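Long-range contacts in thermostable monoacylglycerol lipase (Bacillus, PDB 4LHE), which probably catalyses the hydrolysis of monoacylglycerols to glycerol and free fatty acids, as a heat-stable lipase of the alpha/beta hydrolase fold: residues G28-P33 against V154-Y159; Q89-T94 against P111-I116; E137-L142 against T162-L167; I190-E195 against K216-L221. All blocks are in the same frame, centred on the assembly; numbering follows the deposited sequence.

Interaction 1 of 4, residues G28-P33 against V154-Y159; sequences GFTGTP and VKELAY. With SO4 (sulfate ion), chain D.
A158 sets its methyl group against T30, with CB 3.3 Å from T30 O and 3.5 Å from T30 OG1, so that one small side chain meets both the carbonyl and the hydroxyl. The same T30 O receives a CA-H...O contact from A158, whereas Y159 N, buried nearby, finds no partner in the model. With OG1 between the backbone N and the carbonyl carbon (chi1 63°), T30 brings its hydroxyl round to the side of its own amide, and both bind one oxygen of a sulfate probably from the crystallisation liquor: T30 N to O1 is 2.7 Å and nearly straight (174°), T30 OG1 to O1 is 2.9 Å. E156 OE1 approaches T30 OG1 to 3.7 Å, while the other carboxylate oxygen, OE2, is held by S147. T32 and L157 cross at about a right angle, T32 OG1 4.1 Å from L157 CB; that hydroxyl is hydrogen-bonded to H34 N. Y159 OH is hydrogen-bonded to G57 O and T60 N. F29 N gives the sulfate a further bond, to O4 at 2.9 Å, and S97 and H226 also bind this ion, an arrangement consistent with the oxyanion hole and active site of an alpha/beta hydrolase.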
loop_
_atom_site.group_PDB
_atom_site.type_symbol
_atom_site.label_atom_id
_atom_site.label_comp_id
_atom_site.label_asym_id
_atom_site.label_seq_id
_atom_site.Cartn_x
_atom_site.Cartn_y
_atom_site.Cartn_z
ATOM N N GLY A 28 2.758 1.652 -2.928
ATOM C CA GLY A 28 2.000 2.893 -2.899
ATOM C C GLY A 28 1.855 3.653 -4.215
ATOM O O GLY A 28 2.268 3.179 -5.267
ATOM N N PHE A 29 1.283 4.853 -4.121
ATOM C CA PHE A 29 0.903 5.701 -5.266
ATOM C C PHE A 29 2.076 6.185 -6.110
ATOM O O PHE A 29 2.061 6.064 -7.326
ATOM C CB PHE A 29 0.097 6.892 -4.738
ATOM C CG PHE A 29 -0.261 7.933 -5.776
ATOM C CD1 PHE A 29 -1.330 7.735 -6.650
ATOM C CD2 PHE A 29 0.430 9.142 -5.828
ATOM C CE1 PHE A 29 -1.687 8.712 -7.572
ATOM C CE2 PHE A 29 0.082 10.124 -6.752
ATOM C CZ PHE A 29 -0.977 9.910 -7.625
ATOM N N THR A 30 3.102 6.736 -5.479
ATOM C CA THR A 30 4.266 7.139 -6.260
ATOM C C THR A 30 5.178 5.951 -6.663
ATOM O O THR A 30 5.855 5.988 -7.704
ATOM C CB THR A 30 5.057 8.245 -5.532
ATOM O OG1 THR A 30 5.553 7.741 -4.286
ATOM C CG2 THR A 30 4.145 9.435 -5.246
ATOM N N GLY A 31 5.144 4.881 -5.867
ATOM C CA GLY A 31 6.207 3.882 -5.862
ATOM C C GLY A 31 6.110 2.649 -6.743
ATOM O O GLY A 31 5.442 2.647 -7.786
ATOM N N THR A 32 6.820 1.597 -6.326
ATOM C CA THR A 32 6.975 0.374 -7.113
ATOM C C THR A 32 7.092 -0.765 -6.126
ATOM O O THR A 32 7.157 -0.516 -4.929
ATOM C CB THR A 32 8.267 0.398 -7.964
ATOM O OG1 THR A 32 9.413 0.225 -7.111
ATOM C CG2 THR A 32 8.392 1.702 -8.778
ATOM N N PRO A 33 7.121 -2.020 -6.607
ATOM C CA PRO A 33 7.408 -3.123 -5.681
ATOM C C PRO A 33 8.681 -2.971 -4.837
ATOM O O PRO A 33 8.822 -3.673 -3.829
ATOM C CB PRO A 33 7.557 -4.320 -6.641
ATOM C CG PRO A 33 6.533 -4.041 -7.668
ATOM C CD PRO A 33 6.596 -2.532 -7.890
ATOM N N VAL A 154 18.964 4.204 1.889
ATOM C CA VAL A 154 18.014 3.496 1.031
ATOM C C VAL A 154 17.276 4.525 0.201
ATOM O O VAL A 154 17.405 5.735 0.442
ATOM C CB VAL A 154 17.014 2.694 1.853
ATOM C CG1 VAL A 154 17.674 1.434 2.400
ATOM C CG2 VAL A 154 16.473 3.556 3.004
ATOM N N LYS A 155 16.491 4.067 -0.768
ATOM C CA LYS A 155 15.779 5.015 -1.612
ATOM C C LYS A 155 14.525 4.407 -2.225
ATOM O O LYS A 155 14.392 3.184 -2.317
ATOM C CB LYS A 155 16.715 5.553 -2.708
ATOM C CG LYS A 155 16.963 4.572 -3.847
ATOM C CD LYS A 155 18.326 4.794 -4.500
ATOM C CE LYS A 155 18.464 3.994 -5.803
ATOM N NZ LYS A 155 18.170 2.551 -5.616
ATOM N N GLU A 156 13.599 5.278 -2.617
ATOM C CA GLU A 156 12.419 4.892 -3.376
ATOM C C GLU A 156 12.791 4.944 -4.851
ATOM O O GLU A 156 13.747 5.633 -5.216
ATOM C CB GLU A 156 11.305 5.913 -3.130
ATOM C CG GLU A 156 10.189 5.467 -2.213
ATOM C CD GLU A 156 9.116 6.543 -2.087
ATOM O OE1 GLU A 156 7.928 6.187 -1.892
ATOM O OE2 GLU A 156 9.467 7.751 -2.182
ATOM N N LEU A 157 12.044 4.235 -5.700
ATOM C CA LEU A 157 12.200 4.376 -7.152
ATOM C C LEU A 157 10.987 5.092 -7.735
ATOM O O LEU A 157 10.601 4.836 -8.880
ATOM C CB LEU A 157 12.334 3.020 -7.846
ATOM C CG LEU A 157 13.339 1.968 -7.380
ATOM C CD1 LEU A 157 13.327 0.835 -8.361
ATOM C CD2 LEU A 157 14.754 2.517 -7.250
ATOM N N ALA A 158 10.376 5.975 -6.949
ATOM C CA ALA A 158 9.177 6.704 -7.385
ATOM C C ALA A 158 9.485 7.764 -8.449
ATOM O O ALA A 158 10.608 8.275 -8.523
ATOM C CB ALA A 158 8.485 7.333 -6.184
ATOM N N TYR A 159 8.486 8.092 -9.269
ATOM C CA TYR A 159 8.653 9.062 -10.358
ATOM C C TYR A 159 9.060 10.446 -9.825
ATOM O O TYR A 159 8.878 10.738 -8.638
ATOM C CB TYR A 159 7.348 9.202 -11.152
ATOM C CG TYR A 159 6.832 7.929 -11.809
ATOM C CD1 TYR A 159 7.686 7.069 -12.496
ATOM C CD2 TYR A 159 5.482 7.604 -11.747
ATOM C CE1 TYR A 159 7.205 5.917 -13.102
ATOM C CE2 TYR A 159 4.994 6.463 -12.345
ATOM C CZ TYR A 159 5.862 5.628 -13.017
ATOM O OH TYR A 159 5.371 4.498 -13.612
HETATM S S SO4 D . 2.775 6.716 -1.431
HETATM O O1 SO4 D . 3.205 7.117 -2.768
HETATM O O2 SO4 D . 3.707 5.703 -0.892
HETATM O O3 SO4 D . 2.796 7.885 -0.551
HETATM O O4 SO4 D . 1.402 6.215 -1.539
#

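Interaction 2 of 4, residues Q89-T94 against P111-I116; sequences QTIFVT and PDICGI
C114 N donates to I91 O over 2.9 Å, and two residues further along 89-94 V93 N donates to G115 O at 3.1 Å, lying in the plane of that carbonyl with an N-H...O angle of 160°. G115 O also takes a CA-H...O contact from F92, and V93 O a closer one from I116 CA at 3.2 Å. Outside this pair the backbone is engaged further: V93 pairs with V117, and F92 with G22 and L24 of the neighbouring strand 21-26. The hydroxyl of T90 is held by A249 O, which leaves its methyl to meet sulfur, CG2 lying 3.5 Å from C114 SG. The segments belong to strands 90-96 and 115-119 of a beta-alpha-beta unit, joined in parallel through helix 98-109; the first leads into what is probably the nucleophile elbow at S97. F92 has CG anti to its carbonyl carbon (chi1 -65°), which swings the ring over toward G115, where CD1 stands 3.6 Å from G115 CA; a side chain on that glycine would collide with the ring. Replacing F92 by an alanine would probably open a gap beside G115 and leave F245, whose ring meets F92's, without its aromatic partner. V93 CG2 meets I113 CD1 at 3.7 Å, the two side chains crossing at about a right angle; V93 also touches T103 of helix 98-109, and I113 touches Y81 of helix 70-87.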
loop_
_atom_site.group_PDB
_atom_site.type_symbol
_atom_site.label_atom_id
_atom_site.label_comp_id
_atom_site.label_asym_id
_atom_site.label_seq_id
_atom_site.Cartn_x
_atom_site.Cartn_y
_atom_site.Cartn_z
ATOM N N GLN A 89 -5.190 -21.103 1.150
ATOM C CA GLN A 89 -6.509 -21.154 1.765
ATOM C C GLN A 89 -6.656 -20.135 2.878
ATOM O O GLN A 89 -7.715 -20.029 3.495
ATOM C CB GLN A 89 -6.838 -22.566 2.256
ATOM C CG GLN A 89 -5.684 -23.288 2.854
ATOM C CD GLN A 89 -5.331 -24.511 2.041
ATOM O OE1 GLN A 89 -5.596 -24.567 0.835
ATOM N NE2 GLN A 89 -4.737 -25.508 2.697
ATOM N N THR A 90 -5.591 -19.373 3.115
ATOM C CA THR A 90 -5.620 -18.265 4.060
ATOM C C THR A 90 -4.922 -17.088 3.380
ATOM O O THR A 90 -3.850 -17.249 2.775
ATOM C CB THR A 90 -4.863 -18.639 5.351
ATOM O OG1 THR A 90 -5.358 -19.890 5.856
ATOM C CG2 THR A 90 -5.022 -17.561 6.420
ATOM N N ILE A 91 -5.520 -15.904 3.454
ATOM C CA ILE A 91 -4.923 -14.757 2.781
ATOM C C ILE A 91 -4.834 -13.569 3.729
ATOM O O ILE A 91 -5.816 -13.220 4.392
ATOM C CB ILE A 91 -5.722 -14.392 1.522
ATOM C CG1 ILE A 91 -5.510 -15.457 0.432
ATOM C CG2 ILE A 91 -5.326 -13.045 1.023
ATOM C CD1 ILE A 91 -6.291 -15.208 -0.839
ATOM N N PHE A 92 -3.645 -12.974 3.818
ATOM C CA PHE A 92 -3.485 -11.693 4.491
ATOM C C PHE A 92 -3.068 -10.641 3.487
ATOM O O PHE A 92 -2.400 -10.959 2.497
ATOM C CB PHE A 92 -2.378 -11.791 5.530
ATOM C CG PHE A 92 -2.685 -12.726 6.637
ATOM C CD1 PHE A 92 -3.636 -12.391 7.593
ATOM C CD2 PHE A 92 -2.002 -13.934 6.742
ATOM C CE1 PHE A 92 -3.918 -13.271 8.646
ATOM C CE2 PHE A 92 -2.276 -14.803 7.780
ATOM C CZ PHE A 92 -3.236 -14.474 8.731
ATOM N N VAL A 93 -3.440 -9.391 3.745
ATOM C CA VAL A 93 -3.074 -8.300 2.849
ATOM C C VAL A 93 -2.347 -7.213 3.658
ATOM O O VAL A 93 -2.726 -6.925 4.794
ATOM C CB VAL A 93 -4.316 -7.743 2.104
ATOM C CG1 VAL A 93 -3.906 -6.738 1.016
ATOM C CG2 VAL A 93 -5.138 -8.917 1.484
ATOM N N THR A 94 -1.272 -6.671 3.085
ATOM C CA THR A 94 -0.537 -5.564 3.692
ATOM C C THR A 94 -0.126 -4.579 2.594
ATOM O O THR A 94 0.042 -4.946 1.424
ATOM C CB THR A 94 0.696 -6.040 4.485
ATOM O OG1 THR A 94 1.316 -4.923 5.137
ATOM C CG2 THR A 94 1.735 -6.715 3.564
ATOM N N PRO A 111 -14.527 -10.300 2.508
ATOM C CA PRO A 111 -14.254 -10.728 3.893
ATOM C C PRO A 111 -13.800 -12.193 4.110
ATOM O O PRO A 111 -13.722 -12.644 5.255
ATOM C CB PRO A 111 -15.566 -10.417 4.634
ATOM C CG PRO A 111 -16.578 -10.086 3.565
ATOM C CD PRO A 111 -15.804 -9.572 2.396
ATOM N N ASP A 112 -13.474 -12.924 3.051
ATOM C CA ASP A 112 -12.766 -14.188 3.247
ATOM C C ASP A 112 -11.312 -13.911 3.670
ATOM O O ASP A 112 -10.596 -14.801 4.137
ATOM C CB ASP A 112 -12.812 -15.059 1.988
ATOM C CG ASP A 112 -12.064 -14.440 0.822
ATOM O OD1 ASP A 112 -12.725 -13.802 -0.031
ATOM O OD2 ASP A 112 -10.818 -14.588 0.752
ATOM N N ILE A 113 -10.883 -12.665 3.500
ATOM C CA ILE A 113 -9.547 -12.244 3.915
ATOM C C ILE A 113 -9.370 -12.433 5.426
ATOM O O ILE A 113 -10.184 -11.959 6.224
ATOM C CB ILE A 113 -9.272 -10.783 3.465
ATOM C CG1 ILE A 113 -9.074 -10.743 1.950
ATOM C CG2 ILE A 113 -8.030 -10.217 4.135
ATOM C CD1 ILE A 113 -8.772 -9.345 1.394
ATOM N N CYS A 114 -8.321 -13.150 5.818
ATOM C CA CYS A 114 -8.151 -13.502 7.224
ATOM C C CYS A 114 -7.510 -12.388 8.059
ATOM O O CYS A 114 -7.446 -12.498 9.279
ATOM C CB CYS A 114 -7.367 -14.804 7.357
ATOM S SG CYS A 114 -8.306 -16.280 6.819
ATOM N N GLY A 115 -7.053 -11.317 7.414
ATOM C CA GLY A 115 -6.470 -10.204 8.159
ATOM C C GLY A 115 -5.776 -9.172 7.290
ATOM O O GLY A 115 -5.361 -9.476 6.168
ATOM N N ILE A 116 -5.644 -7.948 7.805
ATOM C CA ILE A 116 -4.977 -6.886 7.056
ATOM C C ILE A 116 -3.937 -6.133 7.861
ATOM O O ILE A 116 -4.085 -5.945 9.075
ATOM C CB ILE A 116 -5.971 -5.872 6.447
ATOM C CG1 ILE A 116 -6.888 -5.271 7.525
ATOM C CG2 ILE A 116 -6.774 -6.528 5.313
ATOM C CD1 ILE A 116 -7.885 -4.281 6.958
#

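Interaction 3 of 4, residues E137-L142 against T162-L167; sequences ELPRYL and TPTASL
L142 lays its branched end across T164 at about a right angle, CG and CD2 each 3.6 Å from T164 CG2, while its other methyl, CD1, is pressed to 3.4 Å from L167 CD1, tighter than ordinary van der Waals contact. With chi1 at 73° the T164 hydroxyl lies between N and the carbonyl carbon, from where OG1 donates to P139 O at 2.9 Å in the plane of that carbonyl. T164 N donates to R140 O at 2.8 Å, so successive carbonyls of one loop are taken by a single residue; a water bridges R140 O to A165 N. A valine in place of T164 would probably leave P139 O without its hydroxyl donor and the loop less firmly tied to the start of the helix. L142 and T162 form an antiparallel hydrogen-bonded pair, N to O in both directions, and Y141 is paired with P163 in the adjoining non-hydrogen-bonded pair, their side chains crossing obliquely. One face of the Y141 ring carries R140 CG, 3.3 Å above its centre, and the guanidinium of R140 forms a salt bridge with E66. The second strand, 161-163, runs through P163, at the N-cap, straight into helix 164-179; helix 62-67 packs against Y141 and P163, and A129 and M132 touch L142, in an insertion between sheet strands 115-119 and 188-193 where lipases of this fold commonly carry their cap.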
loop_
_atom_site.group_PDB
_atom_site.type_symbol
_atom_site.label_atom_id
_atom_site.label_comp_id
_atom_site.label_asym_id
_atom_site.label_seq_id
_atom_site.Cartn_x
_atom_site.Cartn_y
_atom_site.Cartn_z
ATOM N N GLU A 137 -5.346 25.886 -11.163
ATOM C CA GLU A 137 -4.044 26.268 -11.699
ATOM C C GLU A 137 -4.191 25.209 -12.788
ATOM O O GLU A 137 -4.213 25.516 -13.985
ATOM C CB GLU A 137 -2.865 26.182 -10.721
ATOM C CG GLU A 137 -1.485 26.471 -11.313
ATOM C CD GLU A 137 -0.392 26.416 -10.261
ATOM O OE1 GLU A 137 0.803 26.531 -10.611
ATOM O OE2 GLU A 137 -0.735 26.257 -9.071
ATOM N N LEU A 138 -4.320 23.963 -12.334
ATOM C CA LEU A 138 -4.421 22.767 -13.180
ATOM C C LEU A 138 -3.177 22.506 -14.036
ATOM O O LEU A 138 -3.285 22.335 -15.253
ATOM C CB LEU A 138 -5.693 22.642 -14.031
ATOM C CG LEU A 138 -6.914 22.087 -13.292
ATOM C CD1 LEU A 138 -6.508 20.964 -12.349
ATOM C CD2 LEU A 138 -7.637 23.162 -12.525
ATOM N N PRO A 139 -1.991 22.451 -13.402
ATOM C CA PRO A 139 -0.862 21.976 -14.205
ATOM C C PRO A 139 -1.067 20.498 -14.526
ATOM O O PRO A 139 -1.793 19.808 -13.801
ATOM C CB PRO A 139 0.335 22.165 -13.274
ATOM C CG PRO A 139 -0.246 22.120 -11.899
ATOM C CD PRO A 139 -1.616 22.710 -11.998
ATOM N N ARG A 140 -0.476 20.024 -15.616
ATOM C CA ARG A 140 -0.560 18.614 -15.946
ATOM C C ARG A 140 0.149 17.790 -14.877
ATOM O O ARG A 140 -0.368 16.769 -14.419
ATOM C CB ARG A 140 0.082 18.344 -17.299
ATOM C CG ARG A 140 0.192 16.868 -17.603
ATOM C CD ARG A 140 -0.464 16.515 -18.918
ATOM N NE ARG A 140 0.434 16.585 -20.067
ATOM C CZ ARG A 140 0.813 15.538 -20.797
ATOM N NH1 ARG A 140 0.389 14.321 -20.502
ATOM N NH2 ARG A 140 1.615 15.710 -21.839
ATOM N N TYR A 141 1.330 18.257 -14.483
ATOM C CA TYR A 141 2.186 17.529 -13.557
ATOM C C TYR A 141 2.578 18.401 -12.379
ATOM O O TYR A 141 2.729 19.618 -12.521
ATOM C CB TYR A 141 3.476 17.110 -14.259
ATOM C CG TYR A 141 3.300 16.235 -15.472
ATOM C CD1 TYR A 141 2.896 14.912 -15.341
ATOM C CD2 TYR A 141 3.581 16.717 -16.746
ATOM C CE1 TYR A 141 2.751 14.100 -16.448
ATOM C CE2 TYR A 141 3.440 15.913 -17.861
ATOM C CZ TYR A 141 3.021 14.606 -17.706
ATOM O OH TYR A 141 2.869 13.793 -18.806
ATOM N N LEU A 142 2.753 17.771 -11.218
ATOM C CA LEU A 142 3.406 18.414 -10.084
ATOM C C LEU A 142 4.739 17.732 -9.869
ATOM O O LEU A 142 4.824 16.503 -9.933
ATOM C CB LEU A 142 2.588 18.243 -8.818
ATOM C CG LEU A 142 1.087 18.389 -8.950
ATOM C CD1 LEU A 142 0.540 18.107 -7.608
ATOM C CD2 LEU A 142 0.713 19.791 -9.386
ATOM N N THR A 162 4.340 13.851 -10.737
ATOM C CA THR A 162 3.071 13.171 -10.497
ATOM C C THR A 162 1.991 13.808 -11.352
ATOM O O THR A 162 1.791 15.014 -11.286
ATOM C CB THR A 162 2.664 13.258 -9.021
ATOM O OG1 THR A 162 3.615 12.546 -8.223
ATOM C CG2 THR A 162 1.299 12.654 -8.814
ATOM N N PRO A 163 1.305 12.998 -12.172
ATOM C CA PRO A 163 0.231 13.495 -13.036
ATOM C C PRO A 163 -0.930 13.911 -12.166
ATOM O O PRO A 163 -1.296 13.168 -11.240
ATOM C CB PRO A 163 -0.146 12.264 -13.870
ATOM C CG PRO A 163 1.037 11.385 -13.798
ATOM C CD PRO A 163 1.581 11.575 -12.422
ATOM N N THR A 164 -1.495 15.088 -12.428
ATOM C CA THR A 164 -2.524 15.594 -11.540
ATOM C C THR A 164 -3.826 14.877 -11.825
ATOM O O THR A 164 -4.714 14.812 -10.974
ATOM C CB THR A 164 -2.661 17.134 -11.613
ATOM O OG1 THR A 164 -3.275 17.513 -12.844
ATOM C CG2 THR A 164 -1.309 17.770 -11.539
ATOM N N ALA A 165 -3.925 14.308 -13.020
ATOM C CA ALA A 165 -5.042 13.438 -13.339
ATOM C C ALA A 165 -5.043 12.233 -12.385
ATOM O O ALA A 165 -6.107 11.735 -12.009
ATOM C CB ALA A 165 -4.944 12.974 -14.773
ATOM N N SER A 166 -3.847 11.765 -12.011
ATOM C CA SER A 166 -3.703 10.620 -11.103
ATOM C C SER A 166 -4.118 10.976 -9.688
ATOM O O SER A 166 -4.704 10.159 -8.976
ATOM C CB SER A 166 -2.253 10.105 -11.098
ATOM O OG SER A 166 -1.953 9.426 -12.300
ATOM N N LEU A 167 -3.798 12.192 -9.269
ATOM C CA LEU A 167 -4.213 12.651 -7.950
ATOM C C LEU A 167 -5.723 12.640 -7.807
ATOM O O LEU A 167 -6.237 12.273 -6.756
ATOM C CB LEU A 167 -3.655 14.039 -7.663
ATOM C CG LEU A 167 -2.150 14.040 -7.424
ATOM C CD1 LEU A 167 -1.640 15.456 -7.334
ATOM C CD2 LEU A 167 -1.836 13.290 -6.146
HETATM O O HOH W 1 -2.436 15.107 -15.216
#

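Interaction 4 of 4, residues I190-E195 against K216-L221; sequences IFVSDE and KEIVRL
L221 O is gripped twice, by D194 N at 3.1 Å and by a water that donates to it at 2.6 Å and accepts from E195 N, with the CA-H of S193 adding a weaker contact. These bonds tie the D194-E195 backbone to L221. Further back the pairing is regular: I190 N donates to E217 O, V219 N to I190 O at 2.7 Å with an angle of 171°, V192 N to V219 O, and L221 N to V192 O. The strands belong to a beta-alpha-beta unit connected through helix 202-210. Strand 216-221 is an outermost strand of the central sheet of the alpha/beta hydrolase fold. Side chains alternate between the faces. On one, F191 and V219 lie side by side and point the same way, F191 CE1 3.7 Å from V219 CG1, and L221 slants across F191 with CD2 3.8 Å from its CD1; helix 234-247 covers F191 and V219. On the other, V192 CG1 meets I218 CG2 at 3.8 Å and also sits over one face of the R220 guanidinium, 3.7 Å above its centre. In V192, chi1 of 57° puts CG1 between N and the carbonyl carbon, on the side where both partners lie. The R220 chain is bent at chi2 and chi3; its salt bridge to D194 is modelled too short, and the placement of the pair is doubtful. D194 OD2 has a second partner in R222. S193 OG makes a weak bond to Y225 O, and S193 N is held by the side chain of N120, which follows strand 115-119.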
loop_
_atom_site.group_PDB
_atom_site.type_symbol
_atom_site.label_atom_id
_atom_site.label_comp_id
_atom_site.label_asym_id
_atom_site.label_seq_id
_atom_site.Cartn_x
_atom_site.Cartn_y
_atom_site.Cartn_z
ATOM N N ILE A 190 -2.557 -2.084 12.549
ATOM C CA ILE A 190 -2.446 -0.782 11.897
ATOM C C ILE A 190 -1.156 -0.090 12.308
ATOM O O ILE A 190 -1.036 0.361 13.452
ATOM C CB ILE A 190 -3.674 0.094 12.255
ATOM C CG1 ILE A 190 -4.973 -0.583 11.793
ATOM C CG2 ILE A 190 -3.575 1.482 11.636
ATOM C CD1 ILE A 190 -6.238 0.133 12.257
ATOM N N PHE A 191 -0.190 -0.019 11.381
ATOM C CA PHE A 191 1.048 0.727 11.590
ATOM C C PHE A 191 0.924 2.205 11.234
ATOM O O PHE A 191 0.305 2.566 10.234
ATOM C CB PHE A 191 2.187 0.130 10.751
ATOM C CG PHE A 191 2.639 -1.228 11.225
ATOM C CD1 PHE A 191 3.373 -1.365 12.400
ATOM C CD2 PHE A 191 2.336 -2.372 10.491
ATOM C CE1 PHE A 191 3.790 -2.625 12.835
ATOM C CE2 PHE A 191 2.759 -3.618 10.919
ATOM C CZ PHE A 191 3.478 -3.752 12.085
ATOM N N VAL A 192 1.549 3.058 12.043
ATOM C CA VAL A 192 1.549 4.487 11.759
ATOM C C VAL A 192 2.866 5.112 12.204
ATOM O O VAL A 192 3.344 4.878 13.320
ATOM C CB VAL A 192 0.344 5.205 12.400
ATOM C CG1 VAL A 192 0.319 4.977 13.913
ATOM C CG2 VAL A 192 0.377 6.691 12.065
ATOM N N SER A 193 3.477 5.861 11.298
ATOM C CA SER A 193 4.716 6.541 11.605
ATOM C C SER A 193 4.363 7.858 12.281
ATOM O O SER A 193 3.612 8.660 11.705
ATOM C CB SER A 193 5.525 6.782 10.325
ATOM O OG SER A 193 6.033 5.560 9.805
ATOM N N ASP A 194 4.869 8.054 13.501
ATOM C CA ASP A 194 4.665 9.303 14.245
ATOM C C ASP A 194 5.012 10.484 13.364
ATOM O O ASP A 194 4.265 11.460 13.284
ATOM C CB ASP A 194 5.563 9.372 15.487
ATOM C CG ASP A 194 5.120 8.441 16.590
ATOM O OD1 ASP A 194 3.933 8.067 16.606
ATOM O OD2 ASP A 194 5.961 8.084 17.447
ATOM N N GLU A 195 6.153 10.374 12.694
ATOM C CA GLU A 195 6.657 11.465 11.879
ATOM C C GLU A 195 6.414 11.279 10.377
ATOM O O GLU A 195 7.268 11.631 9.562
ATOM C CB GLU A 195 8.143 11.701 12.177
ATOM C CG GLU A 195 8.431 12.068 13.645
ATOM C CD GLU A 195 9.888 12.472 13.894
ATOM O OE1 GLU A 195 10.321 13.517 13.354
ATOM O OE2 GLU A 195 10.596 11.747 14.633
ATOM N N LYS A 216 -8.501 -5.504 16.531
ATOM C CA LYS A 216 -7.839 -4.392 15.842
ATOM C C LYS A 216 -6.856 -3.695 16.789
ATOM O O LYS A 216 -7.131 -3.562 17.981
ATOM C CB LYS A 216 -8.885 -3.397 15.344
ATOM C CG LYS A 216 -9.913 -3.008 16.410
ATOM C CD LYS A 216 -10.973 -2.097 15.819
ATOM C CE LYS A 216 -11.810 -1.439 16.910
ATOM N NZ LYS A 216 -12.887 -0.618 16.305
ATOM N N GLU A 217 -5.717 -3.248 16.267
ATOM C CA GLU A 217 -4.716 -2.577 17.098
ATOM C C GLU A 217 -3.925 -1.518 16.317
ATOM O O GLU A 217 -3.702 -1.663 15.108
ATOM C CB GLU A 217 -3.757 -3.619 17.677
ATOM C CG GLU A 217 -2.635 -3.070 18.538
ATOM C CD GLU A 217 -1.575 -4.116 18.869
ATOM O OE1 GLU A 217 -0.559 -3.737 19.496
ATOM O OE2 GLU A 217 -1.750 -5.306 18.497
ATOM N N ILE A 218 -3.499 -0.455 16.999
ATOM C CA ILE A 218 -2.611 0.521 16.372
ATOM C C ILE A 218 -1.196 0.404 16.913
ATOM O O ILE A 218 -0.971 0.413 18.135
ATOM C CB ILE A 218 -3.116 1.960 16.522
ATOM C CG1 ILE A 218 -4.444 2.125 15.790
ATOM C CG2 ILE A 218 -2.090 2.945 15.964
ATOM C CD1 ILE A 218 -4.948 3.558 15.715
ATOM N N VAL A 219 -0.236 0.273 15.999
ATOM C CA VAL A 219 1.166 0.198 16.384
ATOM C C VAL A 219 1.927 1.420 15.870
ATOM O O VAL A 219 1.958 1.700 14.656
ATOM C CB VAL A 219 1.804 -1.139 15.921
ATOM C CG1 VAL A 219 3.295 -1.167 16.194
ATOM C CG2 VAL A 219 1.121 -2.302 16.626
ATOM N N ARG A 220 2.515 2.158 16.808
ATOM C CA ARG A 220 3.268 3.373 16.491
ATOM C C ARG A 220 4.724 3.074 16.124
ATOM O O ARG A 220 5.404 2.289 16.796
ATOM C CB ARG A 220 3.203 4.371 17.656
ATOM C CG ARG A 220 1.785 4.841 17.992
ATOM C CD ARG A 220 1.762 6.337 18.290
ATOM N NE ARG A 220 0.641 7.007 17.624
ATOM C CZ ARG A 220 0.726 7.698 16.481
ATOM N NH1 ARG A 220 1.892 7.833 15.850
ATOM N NH2 ARG A 220 -0.366 8.265 15.964
ATOM N N LEU A 221 5.176 3.680 15.028
ATOM C CA LEU A 221 6.535 3.525 14.544
ATOM C C LEU A 221 7.289 4.809 14.859
ATOM O O LEU A 221 6.991 5.870 14.294
ATOM C CB LEU A 221 6.537 3.256 13.037
ATOM C CG LEU A 221 5.793 1.989 12.592
ATOM C CD1 LEU A 221 5.764 1.840 11.063
ATOM C CD2 LEU A 221 6.425 0.747 13.246
HETATM O O HOH W 2 8.240 8.092 13.609
#

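Overall arrangement
Interactions 2 and 4 share the central sheet: strands 115-119 and 188-193 are neighbours in it, and nearest atoms of the two contacts come within about 5 Å. Interactions 1 and 3 meet directly, F29 CE2 lying 3.5 Å from T162 CG2, so the sulfate-binding loop packs against strand 161-163 and helix 164-179 of the probable cap, their centres 18 Å apart. Interactions 2 and 3 stand on opposite sides of the chain's centre, 34 Å between centres. The probable active site, marked by the sulfate held by S97, H226 and the loop of interaction 1, probably takes its acid from D196, just beyond interaction 4, whose nearest atoms lie about 12 Å from interaction 1.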